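Local coordinates for protein polyketide synthase/nonribosomal peptide synthetase hybrid RzxB (Pseudomonas fluorescens, PDB 5IL6) that probably removes water from beta-hydroxyacyl intermediates during rhizoxin assembly, as the dehydratase domain of a trans-AT polyketide synthase, at residues A156-F161 and G171-L176; L175-R180 and L186-L191; L265-D270 and C274-N279. All blocks are in the same frame, centred on the assembly; numbering follows the deposited sequence.

Contact 1 (A156-F161 and G171-L176)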
loop_
_atom_site.group_PDB
_atom_site.type_symbol
_atom_site.label_atom_id
_atom_site.label_comp_id
_atom_site.label_asym_id
_atom_site.label_seq_id
_atom_site.Cartn_x
_atom_site.Cartn_y
_atom_site.Cartn_z
ATOM N N ALA A 156 14.032 6.548 15.279
ATOM C CA ALA A 156 14.573 5.211 15.495
ATOM C C ALA A 156 13.966 4.213 14.517
ATOM O O ALA A 156 14.645 3.287 14.060
ATOM C CB ALA A 156 14.328 4.772 16.939
ATOM N N CYS A 157 12.685 4.387 14.183
ATOM C CA CYS A 157 12.051 3.510 13.204
ATOM C C CYS A 157 12.652 3.715 11.818
ATOM O O CYS A 157 12.976 2.745 11.123
ATOM C CB CYS A 157 10.541 3.746 13.182
ATOM S SG CYS A 157 9.692 3.242 14.704
ATOM N N TYR A 158 12.808 4.972 11.395
ATOM C CA TYR A 158 13.393 5.225 10.084
ATOM C C TYR A 158 14.858 4.813 10.036
ATOM O O TYR A 158 15.345 4.381 8.986
ATOM C CB TYR A 158 13.231 6.697 9.701
ATOM C CG TYR A 158 11.815 7.036 9.290
ATOM C CD1 TYR A 158 11.221 6.396 8.208
ATOM C CD2 TYR A 158 11.073 7.994 9.977
ATOM C CE1 TYR A 158 9.928 6.689 7.823
ATOM C CE2 TYR A 158 9.773 8.299 9.596
ATOM C CZ TYR A 158 9.207 7.640 8.516
ATOM O OH TYR A 158 7.919 7.921 8.119
ATOM N N GLN A 159 15.576 4.929 11.155
ATOM C CA GLN A 159 16.957 4.456 11.193
ATOM C C GLN A 159 17.018 2.944 11.036
ATOM O O GLN A 159 17.956 2.410 10.433
ATOM C CB GLN A 159 17.636 4.887 12.496
ATOM C CG GLN A 159 18.361 3.760 13.235
ATOM C CD GLN A 159 19.239 4.260 14.366
ATOM O OE1 GLN A 159 20.447 4.020 14.380
ATOM N NE2 GLN A 159 18.639 4.956 15.321
ATOM N N ARG A 160 16.026 2.231 11.575
ATOM C CA ARG A 160 15.994 0.783 11.400
ATOM C C ARG A 160 15.676 0.416 9.955
ATOM O O ARG A 160 16.309 -0.482 9.387
ATOM C CB ARG A 160 14.978 0.153 12.355
ATOM C CG ARG A 160 15.066 -1.372 12.444
ATOM C CD ARG A 160 16.439 -1.838 12.918
ATOM N NE ARG A 160 16.837 -1.189 14.166
ATOM C CZ ARG A 160 16.630 -1.686 15.382
ATOM N NH1 ARG A 160 16.031 -2.859 15.543
ATOM N NH2 ARG A 160 17.031 -1.007 16.448
ATOM N N PHE A 161 14.692 1.088 9.348
ATOM C CA PHE A 161 14.433 0.890 7.925
ATOM C C PHE A 161 15.686 1.166 7.107
ATOM O O PHE A 161 16.023 0.410 6.188
ATOM C CB PHE A 161 13.292 1.796 7.455
ATOM C CG PHE A 161 11.922 1.286 7.802
ATOM C CD1 PHE A 161 11.482 0.061 7.328
ATOM C CD2 PHE A 161 11.065 2.042 8.584
ATOM C CE1 PHE A 161 10.219 -0.407 7.641
ATOM C CE2 PHE A 161 9.802 1.580 8.899
ATOM C CZ PHE A 161 9.378 0.355 8.425
ATOM N N GLY A 171 8.438 13.153 1.149
ATOM C CA GLY A 171 7.058 12.869 0.797
ATOM C C GLY A 171 6.566 11.514 1.259
ATOM O O GLY A 171 5.349 11.300 1.322
ATOM N N HIS A 172 7.477 10.592 1.578
ATOM C CA HIS A 172 7.100 9.284 2.105
ATOM C C HIS A 172 7.593 9.069 3.533
ATOM O O HIS A 172 7.510 7.944 4.040
ATOM C CB HIS A 172 7.620 8.172 1.185
ATOM C CG HIS A 172 6.750 7.933 -0.010
ATOM N ND1 HIS A 172 6.060 6.755 -0.201
ATOM C CD2 HIS A 172 6.454 8.719 -1.072
ATOM C CE1 HIS A 172 5.376 6.827 -1.329
ATOM N NE2 HIS A 172 5.598 8.008 -1.878
ATOM N N ARG A 173 8.113 10.102 4.185
ATOM C CA ARG A 173 8.434 10.044 5.613
ATOM C C ARG A 173 7.310 10.677 6.426
ATOM O O ARG A 173 7.484 11.689 7.102
ATOM C CB ARG A 173 9.765 10.733 5.895
ATOM C CG ARG A 173 10.986 9.963 5.448
ATOM C CD ARG A 173 12.240 10.794 5.648
ATOM N NE ARG A 173 12.478 11.080 7.062
ATOM C CZ ARG A 173 13.306 10.405 7.855
ATOM N NH1 ARG A 173 14.009 9.378 7.395
ATOM N NH2 ARG A 173 13.433 10.768 9.125
ATOM N N ARG A 174 6.137 10.053 6.353
ATOM C CA ARG A 174 4.909 10.653 6.852
ATOM C C ARG A 174 4.516 10.145 8.232
ATOM O O ARG A 174 3.432 10.484 8.714
ATOM C CB ARG A 174 3.775 10.402 5.860
ATOM C CG ARG A 174 4.106 10.832 4.438
ATOM C CD ARG A 174 4.083 12.331 4.256
ATOM N NE ARG A 174 5.291 13.003 4.742
ATOM C CZ ARG A 174 5.305 14.058 5.554
ATOM N NH1 ARG A 174 4.175 14.600 6.003
ATOM N NH2 ARG A 174 6.464 14.597 5.910
ATOM N N LEU A 175 5.355 9.336 8.874
ATOM C CA LEU A 175 5.110 8.953 10.261
ATOM C C LEU A 175 5.366 10.161 11.152
ATOM O O LEU A 175 6.504 10.625 11.272
ATOM C CB LEU A 175 6.009 7.786 10.665
ATOM C CG LEU A 175 5.604 6.374 10.234
ATOM C CD1 LEU A 175 6.598 5.360 10.781
ATOM C CD2 LEU A 175 4.185 6.011 10.664
ATOM N N LEU A 176 4.310 10.672 11.781
ATOM C CA LEU A 176 4.412 11.845 12.640
ATOM C C LEU A 176 4.553 11.485 14.112
ATOM O O LEU A 176 5.252 12.186 14.851
ATOM C CB LEU A 176 3.186 12.744 12.445
ATOM C CG LEU A 176 2.987 13.271 11.019
ATOM C CD1 LEU A 176 1.735 14.130 10.933
ATOM C CD2 LEU A 176 4.203 14.053 10.535
#
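Y158, on the helix that includes 156-161, and R173, in the irregular chain ahead of strand 175-181, are the nearest backbone neighbours here, yet their CA atoms stay 8.2 Å apart, a gap bridged by the tyrosine side chain. The ring extends from the helix until its hydroxyl meets the main chain of 173-175. There the amide of L175 donates to Y158 OH, with 3.0 Å from N to OH and an N-H...O angle of 158°. The amide of R174 also lies near this oxygen, but its angle is too poor for a bond. Q212 of helix 204-212 gives OH a second hydrogen-bond partner through OE1, and its NE2 holds the carbonyl of H172, which ties a second helix to the same turn.

The domain belongs to the hotdog dehydratases of polyketide synthases, and the tyrosine links helix 154-164 to the chain leading into its antiparallel sheet. R173 folds back over one face of the ring because its chain bends at chi3 (64°). The resulting cation-pi contact puts R173 CZ 4.3 Å from the Y158 ring centroid, with the guanidinium inclined 32° to the ring plane and R173 NH1 lying near Y158 CB. A salt bridge from NH2 to E155 steadies the cation. L175 approaches the phenol end obliquely, its CB 3.9 Å from Y158 CZ.

Contact 2 (L175-R180 and L186-L191)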
loop_
_atom_site.group_PDB
_atom_site.type_symbol
_atom_site.label_atom_id
_atom_site.label_comp_id
_atom_site.label_asym_id
_atom_site.label_seq_id
_atom_site.Cartn_x
_atom_site.Cartn_y
_atom_site.Cartn_z
ATOM N N LEU A 175 5.355 9.336 8.874
ATOM C CA LEU A 175 5.110 8.953 10.261
ATOM C C LEU A 175 5.366 10.161 11.152
ATOM O O LEU A 175 6.504 10.625 11.272
ATOM C CB LEU A 175 6.009 7.786 10.665
ATOM C CG LEU A 175 5.604 6.374 10.234
ATOM C CD1 LEU A 175 6.598 5.360 10.781
ATOM C CD2 LEU A 175 4.185 6.011 10.664
ATOM N N LEU A 176 4.310 10.672 11.781
ATOM C CA LEU A 176 4.412 11.845 12.640
ATOM C C LEU A 176 4.553 11.485 14.112
ATOM O O LEU A 176 5.252 12.186 14.851
ATOM C CB LEU A 176 3.186 12.744 12.445
ATOM C CG LEU A 176 2.987 13.271 11.019
ATOM C CD1 LEU A 176 1.735 14.130 10.933
ATOM C CD2 LEU A 176 4.203 14.053 10.535
ATOM N N SER A 177 3.899 10.418 14.559
ATOM C CA SER A 177 4.041 9.965 15.935
ATOM C C SER A 177 3.667 8.493 16.013
ATOM O O SER A 177 2.925 7.976 15.173
ATOM C CB SER A 177 3.178 10.796 16.891
ATOM O OG SER A 177 1.799 10.624 16.612
ATOM N N LEU A 178 4.196 7.829 17.038
ATOM C CA LEU A 178 3.953 6.414 17.270
ATOM C C LEU A 178 3.851 6.183 18.768
ATOM O O LEU A 178 4.658 6.712 19.537
ATOM C CB LEU A 178 5.079 5.527 16.716
ATOM C CG LEU A 178 5.274 5.375 15.208
ATOM C CD1 LEU A 178 6.601 4.675 14.928
ATOM C CD2 LEU A 178 4.115 4.634 14.580
ATOM N N VAL A 179 2.858 5.401 19.179
ATOM C CA VAL A 179 2.763 4.919 20.552
ATOM C C VAL A 179 2.467 3.428 20.517
ATOM O O VAL A 179 1.701 2.956 19.669
ATOM C CB VAL A 179 1.687 5.676 21.362
ATOM C CG1 VAL A 179 2.030 7.156 21.440
ATOM C CG2 VAL A 179 0.306 5.471 20.757
ATOM N N ARG A 180 3.078 2.686 21.438
ATOM C CA ARG A 180 2.955 1.237 21.492
ATOM C C ARG A 180 2.325 0.818 22.812
ATOM O O ARG A 180 2.691 1.327 23.876
ATOM C CB ARG A 180 4.319 0.558 21.335
ATOM C CG ARG A 180 4.248 -0.956 21.428
ATOM C CD ARG A 180 5.591 -1.608 21.178
ATOM N NE ARG A 180 5.506 -3.057 21.324
ATOM C CZ ARG A 180 6.540 -3.886 21.235
ATOM N NH1 ARG A 180 7.759 -3.416 20.998
ATOM N NH2 ARG A 180 6.355 -5.190 21.384
ATOM N N LEU A 186 -0.374 2.742 17.708
ATOM C CA LEU A 186 -1.227 3.761 17.115
ATOM C C LEU A 186 -0.338 4.830 16.501
ATOM O O LEU A 186 0.515 5.402 17.187
ATOM C CB LEU A 186 -2.164 4.381 18.157
ATOM C CG LEU A 186 -3.196 5.374 17.613
ATOM C CD1 LEU A 186 -4.214 4.656 16.734
ATOM C CD2 LEU A 186 -3.885 6.121 18.745
ATOM N N ALA A 187 -0.537 5.096 15.214
ATOM C CA ALA A 187 0.294 6.032 14.477
ATOM C C ALA A 187 -0.552 7.178 13.943
ATOM O O ALA A 187 -1.726 7.001 13.604
ATOM C CB ALA A 187 1.008 5.335 13.313
ATOM N N ARG A 188 0.055 8.359 13.887
ATOM C CA ARG A 188 -0.520 9.510 13.207
ATOM C C ARG A 188 0.307 9.802 11.966
ATOM O O ARG A 188 1.535 9.914 12.043
ATOM C CB ARG A 188 -0.564 10.741 14.115
ATOM C CG ARG A 188 -1.778 10.798 15.026
ATOM C CD ARG A 188 -1.621 9.890 16.230
ATOM N NE ARG A 188 -2.650 10.138 17.234
ATOM C CZ ARG A 188 -2.610 9.676 18.480
ATOM N NH1 ARG A 188 -1.584 8.940 18.890
ATOM N NH2 ARG A 188 -3.594 9.956 19.323
ATOM N N ILE A 189 -0.369 9.910 10.827
ATOM C CA ILE A 189 0.271 10.148 9.542
ATOM C C ILE A 189 -0.486 11.256 8.826
ATOM O O ILE A 189 -1.684 11.458 9.049
ATOM C CB ILE A 189 0.320 8.866 8.681
ATOM C CG1 ILE A 189 -1.097 8.357 8.391
ATOM C CG2 ILE A 189 1.137 7.792 9.386
ATOM C CD1 ILE A 189 -1.155 7.189 7.420
ATOM N N ALA A 190 0.225 11.993 7.978
ATOM C CA ALA A 190 -0.400 13.043 7.189
ATOM C C ALA A 190 0.514 13.389 6.025
ATOM O O ALA A 190 1.740 13.311 6.140
ATOM C CB ALA A 190 -0.691 14.291 8.030
ATOM N N LEU A 191 -0.096 13.810 4.919
ATOM C CA LEU A 191 0.664 14.208 3.742
ATOM C C LEU A 191 1.493 15.456 4.017
ATOM O O LEU A 191 1.111 16.328 4.804
ATOM C CB LEU A 191 -0.271 14.469 2.559
ATOM C CG LEU A 191 -1.054 13.285 1.995
ATOM C CD1 LEU A 191 -2.051 13.767 0.952
ATOM C CD2 LEU A 191 -0.103 12.264 1.391
HETATM O O HOH W 1 0.454 8.139 17.574
#
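The carbonyl oxygen of R188 receives two amides from the facing strand: L176 N at 2.9 Å from R188 O, almost in line with the C=O bond, and the more distant S177 N, whose bond is weak. Two residues opposite one make this a classic beta bulge in the antiparallel hairpin of strands 175-181 and 184-190, whose short segments run at 174°. Toward the hairpin turn the pairing is regular. R188 N returns a bond to S177 O, and V179 and L186 exchange two, the tighter being L186 N to V179 O at 2.9 Å.

S177 and R188 also meet through their side chains. With chi1 at 64°, OG sits between its own backbone N and carbonyl carbon, and it lies 3.4 Å from R188 CB. A bend at chi2 (79°) turns the arginine chain back along the strand, where L186 CD2 lies over one guanidinium face. One water, in the guanidinium plane at its edge, links three groups: it accepts from R188 NH1, donates to L186 O and bonds S177 OG. The arginine is poorly ordered, so its end of the bridge is less certain. V179 CG2 packs on L186 CB on the same face, the two side chains pointing the same way.

The other face is apolar and turns toward helices 154-164 and 204-212. L178 CD2 presses on A187 CB at a tight 3.4 Å, while L175 CD2 meets I189 CG2 obliquely at 3.8 Å. The hairpin is thus chemically two-sided: hydrocarbon meets the helices, whereas the face of S177 and R188 combines aliphatic contacts with a hydrated polar patch that serves a strand carbonyl as well as both side chains.

Contact 3 (L265-D270 and C274-N279)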
loop_
_atom_site.group_PDB
_atom_site.type_symbol
_atom_site.label_atom_id
_atom_site.label_comp_id
_atom_site.label_asym_id
_atom_site.label_seq_id
_atom_site.Cartn_x
_atom_site.Cartn_y
_atom_site.Cartn_z
ATOM N N LEU A 265 -4.067 -3.854 10.133
ATOM C CA LEU A 265 -4.067 -2.404 10.241
ATOM C C LEU A 265 -5.460 -1.872 9.941
ATOM O O LEU A 265 -6.221 -2.467 9.173
ATOM C CB LEU A 265 -3.059 -1.748 9.277
ATOM C CG LEU A 265 -1.572 -2.063 9.465
ATOM C CD1 LEU A 265 -1.205 -3.416 8.868
ATOM C CD2 LEU A 265 -0.716 -0.958 8.858
ATOM N N ALA A 266 -5.784 -0.742 10.560
ATOM C CA ALA A 266 -7.024 -0.033 10.279
ATOM C C ALA A 266 -6.717 1.454 10.241
ATOM O O ALA A 266 -6.035 1.972 11.130
ATOM C CB ALA A 266 -8.097 -0.337 11.331
ATOM N N LEU A 267 -7.218 2.130 9.213
ATOM C CA LEU A 267 -6.965 3.547 9.004
ATOM C C LEU A 267 -8.215 4.329 9.370
ATOM O O LEU A 267 -9.313 4.007 8.900
ATOM C CB LEU A 267 -6.565 3.822 7.553
ATOM C CG LEU A 267 -5.169 3.345 7.131
ATOM C CD1 LEU A 267 -5.052 1.824 7.147
ATOM C CD2 LEU A 267 -4.808 3.885 5.758
ATOM N N PHE A 268 -8.046 5.352 10.203
ATOM C CA PHE A 268 -9.156 6.161 10.678
ATOM C C PHE A 268 -8.861 7.628 10.416
ATOM O O PHE A 268 -7.703 8.053 10.407
ATOM C CB PHE A 268 -9.407 5.959 12.184
ATOM C CG PHE A 268 -9.562 4.521 12.593
ATOM C CD1 PHE A 268 -8.449 3.742 12.861
ATOM C CD2 PHE A 268 -10.819 3.954 12.723
ATOM C CE1 PHE A 268 -8.585 2.420 13.243
ATOM C CE2 PHE A 268 -10.962 2.632 13.105
ATOM C CZ PHE A 268 -9.844 1.866 13.366
ATOM N N ASP A 269 -9.921 8.405 10.218
ATOM C CA ASP A 269 -9.763 9.846 10.133
ATOM C C ASP A 269 -9.539 10.421 11.531
ATOM O O ASP A 269 -9.609 9.715 12.541
ATOM C CB ASP A 269 -10.979 10.482 9.454
ATOM C CG ASP A 269 -12.255 10.347 10.268
ATOM O OD1 ASP A 269 -12.205 9.853 11.414
ATOM O OD2 ASP A 269 -13.324 10.732 9.748
ATOM N N ASP A 270 -9.260 11.724 11.587
ATOM C CA ASP A 270 -8.972 12.351 12.870
ATOM C C ASP A 270 -10.151 12.264 13.830
ATOM O O ASP A 270 -9.973 12.479 15.033
ATOM C CB ASP A 270 -8.584 13.816 12.667
ATOM C CG ASP A 270 -7.172 13.980 12.131
ATOM O OD1 ASP A 270 -6.437 12.974 12.051
ATOM O OD2 ASP A 270 -6.793 15.123 11.796
ATOM N N CYS A 274 -13.561 4.772 10.578
ATOM C CA CYS A 274 -12.751 3.837 9.811
ATOM C C CYS A 274 -12.900 4.106 8.319
ATOM O O CYS A 274 -14.014 4.114 7.786
ATOM C CB CYS A 274 -13.146 2.397 10.121
ATOM S SG CYS A 274 -12.048 1.217 9.316
ATOM N N CYS A 275 -11.773 4.324 7.644
ATOM C CA CYS A 275 -11.758 4.561 6.208
ATOM C C CYS A 275 -11.182 3.405 5.407
ATOM O O CYS A 275 -11.562 3.227 4.249
ATOM C CB CYS A 275 -10.960 5.832 5.889
ATOM S SG CYS A 275 -11.700 7.340 6.550
ATOM N N ALA A 276 -10.285 2.614 5.991
ATOM C CA ALA A 276 -9.704 1.485 5.278
ATOM C C ALA A 276 -9.203 0.460 6.283
ATOM O O ALA A 276 -8.838 0.803 7.412
ATOM C CB ALA A 276 -8.564 1.930 4.358
ATOM N N ILE A 277 -9.176 -0.799 5.850
ATOM C CA ILE A 277 -8.762 -1.919 6.685
ATOM C C ILE A 277 -7.809 -2.791 5.881
ATOM O O ILE A 277 -8.075 -3.098 4.714
ATOM C CB ILE A 277 -9.966 -2.753 7.166
ATOM C CG1 ILE A 277 -10.888 -1.904 8.044
ATOM C CG2 ILE A 277 -9.494 -3.992 7.928
ATOM C CD1 ILE A 277 -12.210 -2.572 8.359
ATOM N N LEU A 278 -6.696 -3.176 6.501
ATOM C CA LEU A 278 -5.759 -4.141 5.934
ATOM C C LEU A 278 -5.652 -5.316 6.893
ATOM O O LEU A 278 -5.185 -5.154 8.027
ATOM C CB LEU A 278 -4.380 -3.521 5.704
ATOM C CG LEU A 278 -4.197 -2.583 4.510
ATOM C CD1 LEU A 278 -4.845 -1.235 4.756
ATOM C CD2 LEU A 278 -2.715 -2.421 4.213
ATOM N N ASN A 279 -6.079 -6.491 6.443
ATOM C CA ASN A 279 -6.033 -7.701 7.252
ATOM C C ASN A 279 -4.953 -8.634 6.725
ATOM O O ASN A 279 -4.905 -8.926 5.525
ATOM C CB ASN A 279 -7.390 -8.408 7.260
ATOM C CG ASN A 279 -8.459 -7.608 7.977
ATOM O OD1 ASN A 279 -8.208 -7.024 9.032
ATOM N ND2 ASN A 279 -9.659 -7.575 7.411
HETATM O O HOH W 2 -7.270 -4.669 10.456
#
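L267 and L278 cross obliquely on one face of an antiparallel hairpin within a larger sheet, touching through their methyl ends with CD1 to CD1 at 3.9 Å. Each has CG beside its backbone N and opposite the carbonyl carbon, and the two branches converge although the residues are not paired in register. Instead, L278 stands opposite L265, and L267 opposite A276, whose methyl lies beside the base of the leucine. L278 touches L207 and M211 of helix 204-212, while L265 and L267 lie against strand 246-254.

On the reverse face F268 lies against C274. The ring reaches across with its CD2-CE2 side, bringing F268 CE2 to 3.7 Å from C274 CB. C274 SG stands 4.8 Å from the F268 ring centroid in an oblique sulfur-aromatic contact, 33° off the normal. SG reaches this position by standing opposite its backbone N (chi1 -174°).

Backbone bonds set which residues stand opposite. L267 N donates to A276 O, 2.8 Å away, with an almost straight N-H...O angle of 179°, and L265 and L278 exchange two amide-carbonyl bonds. L267 O takes C275 N at 2.8 Å and, weakly, A276 N. C275 and A276 thus both face L267, a classic bulge that moves the register by one residue before F268 meets C274. At the turn, D269 OD1 receives the amide of Q273, closing the short connection.

Such a hairpin, with a classic beta bulge beside its turn and a hydrocarbon face that reaches a helix through L278, fits the helix-wrapping antiparallel sheet of the hotdog fold to which polyketide synthase dehydratases belong.

How the contacts relate
From the N terminus, contact 1 comes first, closing the loop formed by the nine residues between 156-161 and 171-176. Contact 2 begins where it ends, sharing L175 and L176, and folds that strand back on 184-190. The two also touch directly: R174 NH1 lies 2.8 Å from A190 O, a probable hydrogen bond. Contact 3 follows much later, closing the five-residue connection between strands 261-268 and 274-284. None nests within another. Contacts 2 and 3 do not touch, their centres about 13 Å apart, but strand 246-254 lies between their hairpins, pairing with 184-190 and 261-268, while helix 204-212 meets side chains from all three contacts.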